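Local coordinates for protein RNA-dependent RNA polymerase (Qualyub virus, PDB 6DX1) that probably acts as a viral OTU-type cysteine protease that removes ubiquitin from its conjugates, as part of a nairovirus RNA polymerase, at residues A[40-46]-A[57-61]; A[29-35]-A[151-157]. All coordinates share one frame; numbering follows the deposited sequence.

Overall arrangement
Contact 1 joins the first turns of helices 41-51 and 57-70 and is largely buried. Contact 2 pairs strands 30-33 and 150-156 at one margin of the sheet and is only partly buried, with its far end near the C-terminal end of the model. Their centres lie about 15 Å apart, yet they touch where Cys41 packs on Thr35 and Phe151. Strand 30-33 leads into helix 41-51, so the two contacts share one continuous piece of chain. The chemistry differs accordingly: contact 1 relies on ring faces, a cation-pi pair and water, without a direct hydrogen bond, whereas contact 2 rests mainly on backbone bonds, with a threonine hydroxyl, one carboxylate and some apolar packing added.

Contact 1: A[40-46]-A[57-61]; sequences NCFFRAV and WIEVK
Trp57 and Phe43 lie at the centre of a helix-helix packing in the OTU protease fold, where residues 41-46 and 57-61, the first turns of helices 41-51 and 57-70, meet at 102°. Asn40 and Cys41 match the OTU nucleophile motif, and Cys41, probably the nucleophile, points away from 57-61.

A CH-pi contact sets Lys61 CG over the centre of one face of Phe43, 3.5 Å from the ring centroid, and a bend at chi3 (73°) turns the end of Lys61 along that ring, bringing CE near Phe43 CE2. Phe42 CD2 lies toward the rim of the opposite face. Apolar contacts are made by Val60 CG1, which approaches the edge of the same ring, 3.7 Å from Phe43 CD1, and also meets Val46 CG1, and by Phe43 CB against Trp57 CB.

Cation-pi and further CH-pi contacts gather on one face of Trp57. Arg44 CZ stands 4.1 Å from the centroid of the Trp57 six-membered ring, with the guanidinium tilted 32° to the indole, and Asn40 CB covers the five-membered ring. Arg44 NE is paired with Asp38 and NH1 with Gln54, which should limit its rotation.

Polar links across the helices run through water. One water sits near Asn40 OD1 and binds Lys61 NZ weakly, the amine also donating to Ser92 O. A second reaches Asn40 OD1 only weakly, lies in the indole plane and accepts from Trp57 NE1 at 3.0 Å.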
loop_
_atom_site.group_PDB
_atom_site.type_symbol
_atom_site.label_atom_id
_atom_site.label_comp_id
_atom_site.label_asym_id
_atom_site.label_seq_id
_atom_site.Cartn_x
_atom_site.Cartn_y
_atom_site.Cartn_z
ATOM N N ASN A 40 -4.995 -10.203 6.286
ATOM C CA ASN A 40 -5.582 -8.881 6.142
ATOM C C ASN A 40 -4.593 -7.774 6.458
ATOM O O ASN A 40 -4.993 -6.610 6.546
ATOM C CB ASN A 40 -6.817 -8.760 7.039
ATOM C CG ASN A 40 -7.943 -9.664 6.580
ATOM O OD1 ASN A 40 -8.379 -9.570 5.439
ATOM N ND2 ASN A 40 -8.400 -10.551 7.455
ATOM N N CYS A 41 -3.309 -8.107 6.608
ATOM C CA CYS A 41 -2.339 -7.150 7.140
ATOM C C CYS A 41 -2.247 -5.864 6.307
ATOM O O CYS A 41 -2.042 -4.784 6.874
ATOM C CB CYS A 41 -0.965 -7.814 7.252
ATOM S SG CYS A 41 -0.376 -8.518 5.701
ATOM N N PHE A 42 -2.357 -5.952 4.972
ATOM C CA PHE A 42 -2.337 -4.726 4.165
ATOM C C PHE A 42 -3.445 -3.768 4.604
ATOM O O PHE A 42 -3.203 -2.583 4.879
ATOM C CB PHE A 42 -2.489 -5.046 2.668
ATOM C CG PHE A 42 -2.716 -3.813 1.827
ATOM C CD1 PHE A 42 -1.638 -3.102 1.321
ATOM C CD2 PHE A 42 -3.992 -3.334 1.602
ATOM C CE1 PHE A 42 -1.834 -1.941 0.583
ATOM C CE2 PHE A 42 -4.197 -2.162 0.883
ATOM C CZ PHE A 42 -3.114 -1.466 0.365
ATOM N N PHE A 43 -4.670 -4.284 4.699
ATOM C CA PHE A 43 -5.806 -3.464 5.103
ATOM C C PHE A 43 -5.692 -3.015 6.554
ATOM O O PHE A 43 -6.192 -1.936 6.911
ATOM C CB PHE A 43 -7.093 -4.261 4.881
ATOM C CG PHE A 43 -7.310 -4.646 3.443
ATOM C CD1 PHE A 43 -7.671 -3.679 2.510
ATOM C CD2 PHE A 43 -7.144 -5.961 3.024
ATOM C CE1 PHE A 43 -7.877 -4.020 1.183
ATOM C CE2 PHE A 43 -7.345 -6.315 1.695
ATOM C CZ PHE A 43 -7.712 -5.341 0.769
ATOM N N ARG A 44 -5.069 -3.837 7.403
ATOM C CA ARG A 44 -4.839 -3.445 8.789
ATOM C C ARG A 44 -3.889 -2.257 8.873
ATOM O O ARG A 44 -4.079 -1.354 9.699
ATOM C CB ARG A 44 -4.264 -4.624 9.578
ATOM C CG ARG A 44 -5.250 -5.745 9.801
ATOM C CD ARG A 44 -4.573 -6.959 10.425
ATOM N NE ARG A 44 -5.591 -7.983 10.633
ATOM C CZ ARG A 44 -6.485 -7.930 11.615
ATOM N NH1 ARG A 44 -6.445 -6.938 12.507
ATOM N NH2 ARG A 44 -7.402 -8.877 11.721
ATOM N N ALA A 45 -2.854 -2.248 8.030
ATOM C CA ALA A 45 -1.905 -1.145 8.035
ATOM C C ALA A 45 -2.577 0.139 7.571
ATOM O O ALA A 45 -2.387 1.199 8.177
ATOM C CB ALA A 45 -0.700 -1.488 7.148
ATOM N N VAL A 46 -3.374 0.063 6.500
ATOM C CA VAL A 46 -4.068 1.260 6.031
ATOM C C VAL A 46 -5.094 1.713 7.059
ATOM O O VAL A 46 -5.268 2.918 7.296
ATOM C CB VAL A 46 -4.704 1.012 4.653
ATOM C CG1 VAL A 46 -5.495 2.253 4.204
ATOM C CG2 VAL A 46 -3.608 0.654 3.632
ATOM N N TRP A 57 -10.048 -2.657 9.446
ATOM C CA TRP A 57 -9.580 -3.155 8.152
ATOM C C TRP A 57 -10.724 -3.505 7.203
ATOM O O TRP A 57 -10.563 -3.374 5.986
ATOM C CB TRP A 57 -8.643 -4.361 8.351
ATOM C CG TRP A 57 -9.359 -5.668 8.450
ATOM C CD1 TRP A 57 -9.705 -6.501 7.417
ATOM C CD2 TRP A 57 -9.824 -6.292 9.642
ATOM N NE1 TRP A 57 -10.367 -7.600 7.902
ATOM C CE2 TRP A 57 -10.445 -7.498 9.267
ATOM C CE3 TRP A 57 -9.773 -5.948 10.996
ATOM C CZ2 TRP A 57 -11.024 -8.361 10.196
ATOM C CZ3 TRP A 57 -10.349 -6.810 11.917
ATOM C CH2 TRP A 57 -10.963 -8.000 11.511
ATOM N N ILE A 58 -11.885 -3.950 7.718
ATOM C CA ILE A 58 -13.009 -4.264 6.834
ATOM C C ILE A 58 -13.501 -3.012 6.118
ATOM O O ILE A 58 -13.872 -3.058 4.938
ATOM C CB ILE A 58 -14.155 -4.935 7.616
ATOM C CG1 ILE A 58 -13.708 -6.305 8.116
ATOM C CG2 ILE A 58 -15.395 -5.077 6.716
ATOM C CD1 ILE A 58 -13.570 -7.320 7.017
ATOM N N GLU A 59 -13.532 -1.879 6.818
ATOM C CA GLU A 59 -13.952 -0.645 6.161
ATOM C C GLU A 59 -13.010 -0.270 5.027
ATOM O O GLU A 59 -13.445 0.325 4.034
ATOM C CB GLU A 59 -14.036 0.495 7.168
ATOM C CG GLU A 59 -15.177 0.352 8.171
ATOM C CD GLU A 59 -16.503 -0.032 7.530
ATOM O OE1 GLU A 59 -17.229 -0.850 8.139
ATOM O OE2 GLU A 59 -16.821 0.471 6.424
ATOM N N VAL A 60 -11.721 -0.587 5.161
ATOM C CA VAL A 60 -10.799 -0.324 4.060
ATOM C C VAL A 60 -11.120 -1.233 2.883
ATOM O O VAL A 60 -11.131 -0.790 1.728
ATOM C CB VAL A 60 -9.334 -0.479 4.513
ATOM C CG1 VAL A 60 -8.381 -0.122 3.365
ATOM C CG2 VAL A 60 -9.043 0.399 5.721
ATOM N N LYS A 61 -11.388 -2.518 3.148
ATOM C CA LYS A 61 -11.789 -3.412 2.062
ATOM C C LYS A 61 -13.052 -2.897 1.392
ATOM O O LYS A 61 -13.152 -2.888 0.158
ATOM C CB LYS A 61 -12.002 -4.839 2.584
ATOM C CG LYS A 61 -10.761 -5.435 3.229
ATOM C CD LYS A 61 -10.902 -6.928 3.527
ATOM C CE LYS A 61 -10.847 -7.754 2.245
ATOM N NZ LYS A 61 -10.870 -9.212 2.527
HETATM O O HOH W 1 -7.602 -9.315 2.760
HETATM O O HOH W 2 -11.624 -9.862 6.360
#

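Contact 2: A[29-35]-A[151-157]; sequences FFNKELT and FDFLVPI
Thr35 closes one end of the antiparallel pairing between strands 30-33 and 150-156 by gripping both Phe151 and Asp152. Its OG1 sits between the backbone N and the carbonyl carbon (chi1 63°), a rotamer that brings the hydroxyl to Phe151 O at 2.7 Å, in the carbonyl plane. Thr35 N donates to Asp152 OD2 at 3.0 Å, reaching the anti side of the carboxylate 18° out of its plane. Leu34 lies alongside Asp152 and places CD2 3.6 Å from Asp152 OD2, while His150 NE2 also binds this oxygen.

Between these strands the backbone bonds come in two reciprocal pairs, Asn31 with Val155 and Glu33 with Phe153. Beyond them, Ile157 N donates to Phe29 O, which also accepts from a water shared with Ile157 O.

Side chains sort onto two faces. On one, the extended Glu33 runs beside Phe153, its carboxylate turned 80° from the ring: OE1 comes in the ring plane to the edge, 3.9 Å from Phe153 CD2, and OE2 rests against Val155 CG2. Phe153 itself packs on Thr48 and Phe49 of helix 41-51. On the other face, Leu154 CD2 meets Lys32 CB at 4.0 Å, and Lys32 NZ forms a salt bridge with Asp123. Leu154 CD1 lies over one face of the Phe30 ring, toward the rim, 4.2 Å from the centroid of the Phe30 ring, and Leu154 CB touches Phe30 CD1.

In OTU proteases a histidine backed by an Asp or Asn assists the nucleophilic cysteine; His150 and Asp152 are consistent with that role. The bond from Thr35 N would then make the loop that follows edge strand 30-33 a second-shell anchor, helping to fix the carboxylate that faces His150.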
loop_
_atom_site.group_PDB
_atom_site.type_symbol
_atom_site.label_atom_id
_atom_site.label_comp_id
_atom_site.label_asym_id
_atom_site.label_seq_id
_atom_site.Cartn_x
_atom_site.Cartn_y
_atom_site.Cartn_z
ATOM N N PHE A 29 13.921 7.246 9.980
ATOM C CA PHE A 29 12.868 8.056 9.392
ATOM C C PHE A 29 11.468 7.729 9.879
ATOM O O PHE A 29 10.560 8.535 9.655
ATOM C CB PHE A 29 12.868 7.910 7.861
ATOM C CG PHE A 29 14.143 8.353 7.223
ATOM C CD1 PHE A 29 14.360 9.694 6.962
ATOM C CD2 PHE A 29 15.135 7.441 6.911
ATOM C CE1 PHE A 29 15.546 10.120 6.390
ATOM C CE2 PHE A 29 16.318 7.859 6.326
ATOM C CZ PHE A 29 16.522 9.204 6.073
ATOM N N PHE A 30 11.265 6.583 10.520
ATOM C CA PHE A 30 9.931 6.096 10.834
ATOM C C PHE A 30 9.923 5.410 12.187
ATOM O O PHE A 30 10.934 4.872 12.638
ATOM C CB PHE A 30 9.436 5.039 9.838
ATOM C CG PHE A 30 9.382 5.485 8.407
ATOM C CD1 PHE A 30 8.315 6.232 7.933
ATOM C CD2 PHE A 30 10.357 5.062 7.511
ATOM C CE1 PHE A 30 8.237 6.586 6.589
ATOM C CE2 PHE A 30 10.287 5.415 6.174
ATOM C CZ PHE A 30 9.231 6.176 5.713
ATOM N N ASN A 31 8.736 5.363 12.791
ATOM C CA ASN A 31 8.417 4.411 13.845
ATOM C C ASN A 31 7.470 3.362 13.273
ATOM O O ASN A 31 6.532 3.702 12.548
ATOM C CB ASN A 31 7.770 5.116 15.044
ATOM C CG ASN A 31 8.700 6.123 15.694
ATOM O OD1 ASN A 31 9.847 5.810 15.990
ATOM N ND2 ASN A 31 8.217 7.343 15.891
ATOM N N LYS A 32 7.718 2.091 13.586
ATOM C CA LYS A 32 6.912 0.995 13.058
ATOM C C LYS A 32 5.767 0.676 14.011
ATOM O O LYS A 32 5.945 0.667 15.236
ATOM C CB LYS A 32 7.777 -0.247 12.836
ATOM C CG LYS A 32 7.013 -1.441 12.287
ATOM C CD LYS A 32 7.925 -2.626 12.075
ATOM C CE LYS A 32 8.460 -3.150 13.403
ATOM N NZ LYS A 32 9.038 -4.515 13.267
ATOM N N GLU A 33 4.580 0.454 13.447
ATOM C CA GLU A 33 3.428 -0.046 14.192
ATOM C C GLU A 33 3.006 -1.371 13.577
ATOM O O GLU A 33 2.661 -1.430 12.393
ATOM C CB GLU A 33 2.279 0.962 14.187
ATOM C CG GLU A 33 2.693 2.294 14.831
ATOM C CD GLU A 33 1.550 3.258 15.061
ATOM O OE1 GLU A 33 0.399 2.935 14.711
ATOM O OE2 GLU A 33 1.811 4.358 15.602
ATOM N N LEU A 34 3.044 -2.427 14.380
ATOM C CA LEU A 34 2.791 -3.772 13.879
ATOM C C LEU A 34 1.312 -3.985 13.579
ATOM O O LEU A 34 0.432 -3.404 14.225
ATOM C CB LEU A 34 3.250 -4.804 14.906
ATOM C CG LEU A 34 4.748 -4.918 15.181
ATOM C CD1 LEU A 34 4.990 -5.937 16.277
ATOM C CD2 LEU A 34 5.470 -5.332 13.905
ATOM N N THR A 35 1.045 -4.839 12.589
ATOM C CA THR A 35 -0.300 -5.309 12.295
ATOM C C THR A 35 -0.385 -6.789 12.637
ATOM O O THR A 35 0.628 -7.490 12.691
ATOM C CB THR A 35 -0.667 -5.117 10.821
ATOM O OG1 THR A 35 0.221 -5.905 10.018
ATOM C CG2 THR A 35 -0.578 -3.627 10.426
ATOM N N PHE A 151 2.608 -6.819 5.768
ATOM C CA PHE A 151 2.756 -5.363 5.788
ATOM C C PHE A 151 2.575 -4.852 7.206
ATOM O O PHE A 151 1.579 -5.179 7.861
ATOM C CB PHE A 151 1.714 -4.668 4.905
ATOM C CG PHE A 151 1.851 -4.954 3.429
ATOM C CD1 PHE A 151 2.678 -4.170 2.632
ATOM C CD2 PHE A 151 1.107 -5.965 2.831
ATOM C CE1 PHE A 151 2.785 -4.420 1.258
ATOM C CE2 PHE A 151 1.208 -6.223 1.461
ATOM C CZ PHE A 151 2.056 -5.451 0.679
ATOM N N ASP A 152 3.503 -4.017 7.653
ATOM C CA ASP A 152 3.333 -3.219 8.860
ATOM C C ASP A 152 3.230 -1.747 8.486
ATOM O O ASP A 152 3.517 -1.347 7.354
ATOM C CB ASP A 152 4.490 -3.455 9.824
ATOM C CG ASP A 152 4.515 -4.882 10.354
ATOM O OD1 ASP A 152 5.567 -5.545 10.239
ATOM O OD2 ASP A 152 3.474 -5.329 10.888
ATOM N N PHE A 153 2.812 -0.923 9.446
ATOM C CA PHE A 153 2.609 0.496 9.190
ATOM C C PHE A 153 3.816 1.295 9.668
ATOM O O PHE A 153 4.415 0.980 10.695
ATOM C CB PHE A 153 1.344 0.989 9.898
ATOM C CG PHE A 153 1.069 2.451 9.722
ATOM C CD1 PHE A 153 1.017 3.026 8.460
ATOM C CD2 PHE A 153 0.807 3.246 10.826
ATOM C CE1 PHE A 153 0.741 4.376 8.303
ATOM C CE2 PHE A 153 0.522 4.597 10.679
ATOM C CZ PHE A 153 0.502 5.170 9.416
ATOM N N LEU A 154 4.184 2.324 8.912
ATOM C CA LEU A 154 5.326 3.160 9.264
ATOM C C LEU A 154 4.853 4.597 9.447
ATOM O O LEU A 154 4.228 5.157 8.545
ATOM C CB LEU A 154 6.407 3.092 8.178
ATOM C CG LEU A 154 7.124 1.756 8.015
ATOM C CD1 LEU A 154 7.954 1.821 6.729
ATOM C CD2 LEU A 154 8.013 1.447 9.192
ATOM N N VAL A 155 5.156 5.190 10.598
ATOM C CA VAL A 155 4.801 6.577 10.893
ATOM C C VAL A 155 6.058 7.442 10.733
ATOM O O VAL A 155 7.038 7.205 11.445
ATOM C CB VAL A 155 4.232 6.743 12.307
ATOM C CG1 VAL A 155 3.714 8.168 12.486
ATOM C CG2 VAL A 155 3.139 5.730 12.584
ATOM N N PRO A 156 6.047 8.440 9.859
ATOM C CA PRO A 156 7.228 9.302 9.728
ATOM C C PRO A 156 7.520 10.040 11.026
ATOM O O PRO A 156 6.612 10.526 11.708
ATOM C CB PRO A 156 6.838 10.274 8.608
ATOM C CG PRO A 156 5.753 9.568 7.856
ATOM C CD PRO A 156 5.001 8.781 8.883
ATOM N N ILE A 157 8.802 10.101 11.364
ATOM C CA ILE A 157 9.281 10.868 12.498
ATOM C C ILE A 157 9.199 12.346 12.148
ATOM O O ILE A 157 9.587 12.740 11.047
ATOM C CB ILE A 157 10.716 10.471 12.867
ATOM C CG1 ILE A 157 10.762 9.036 13.388
ATOM C CG2 ILE A 157 11.294 11.446 13.895
ATOM C CD1 ILE A 157 12.169 8.508 13.546
HETATM O O HOH W 3 10.947 11.230 9.013
HETATM O O HOH W 4 7.826 -6.184 11.214
#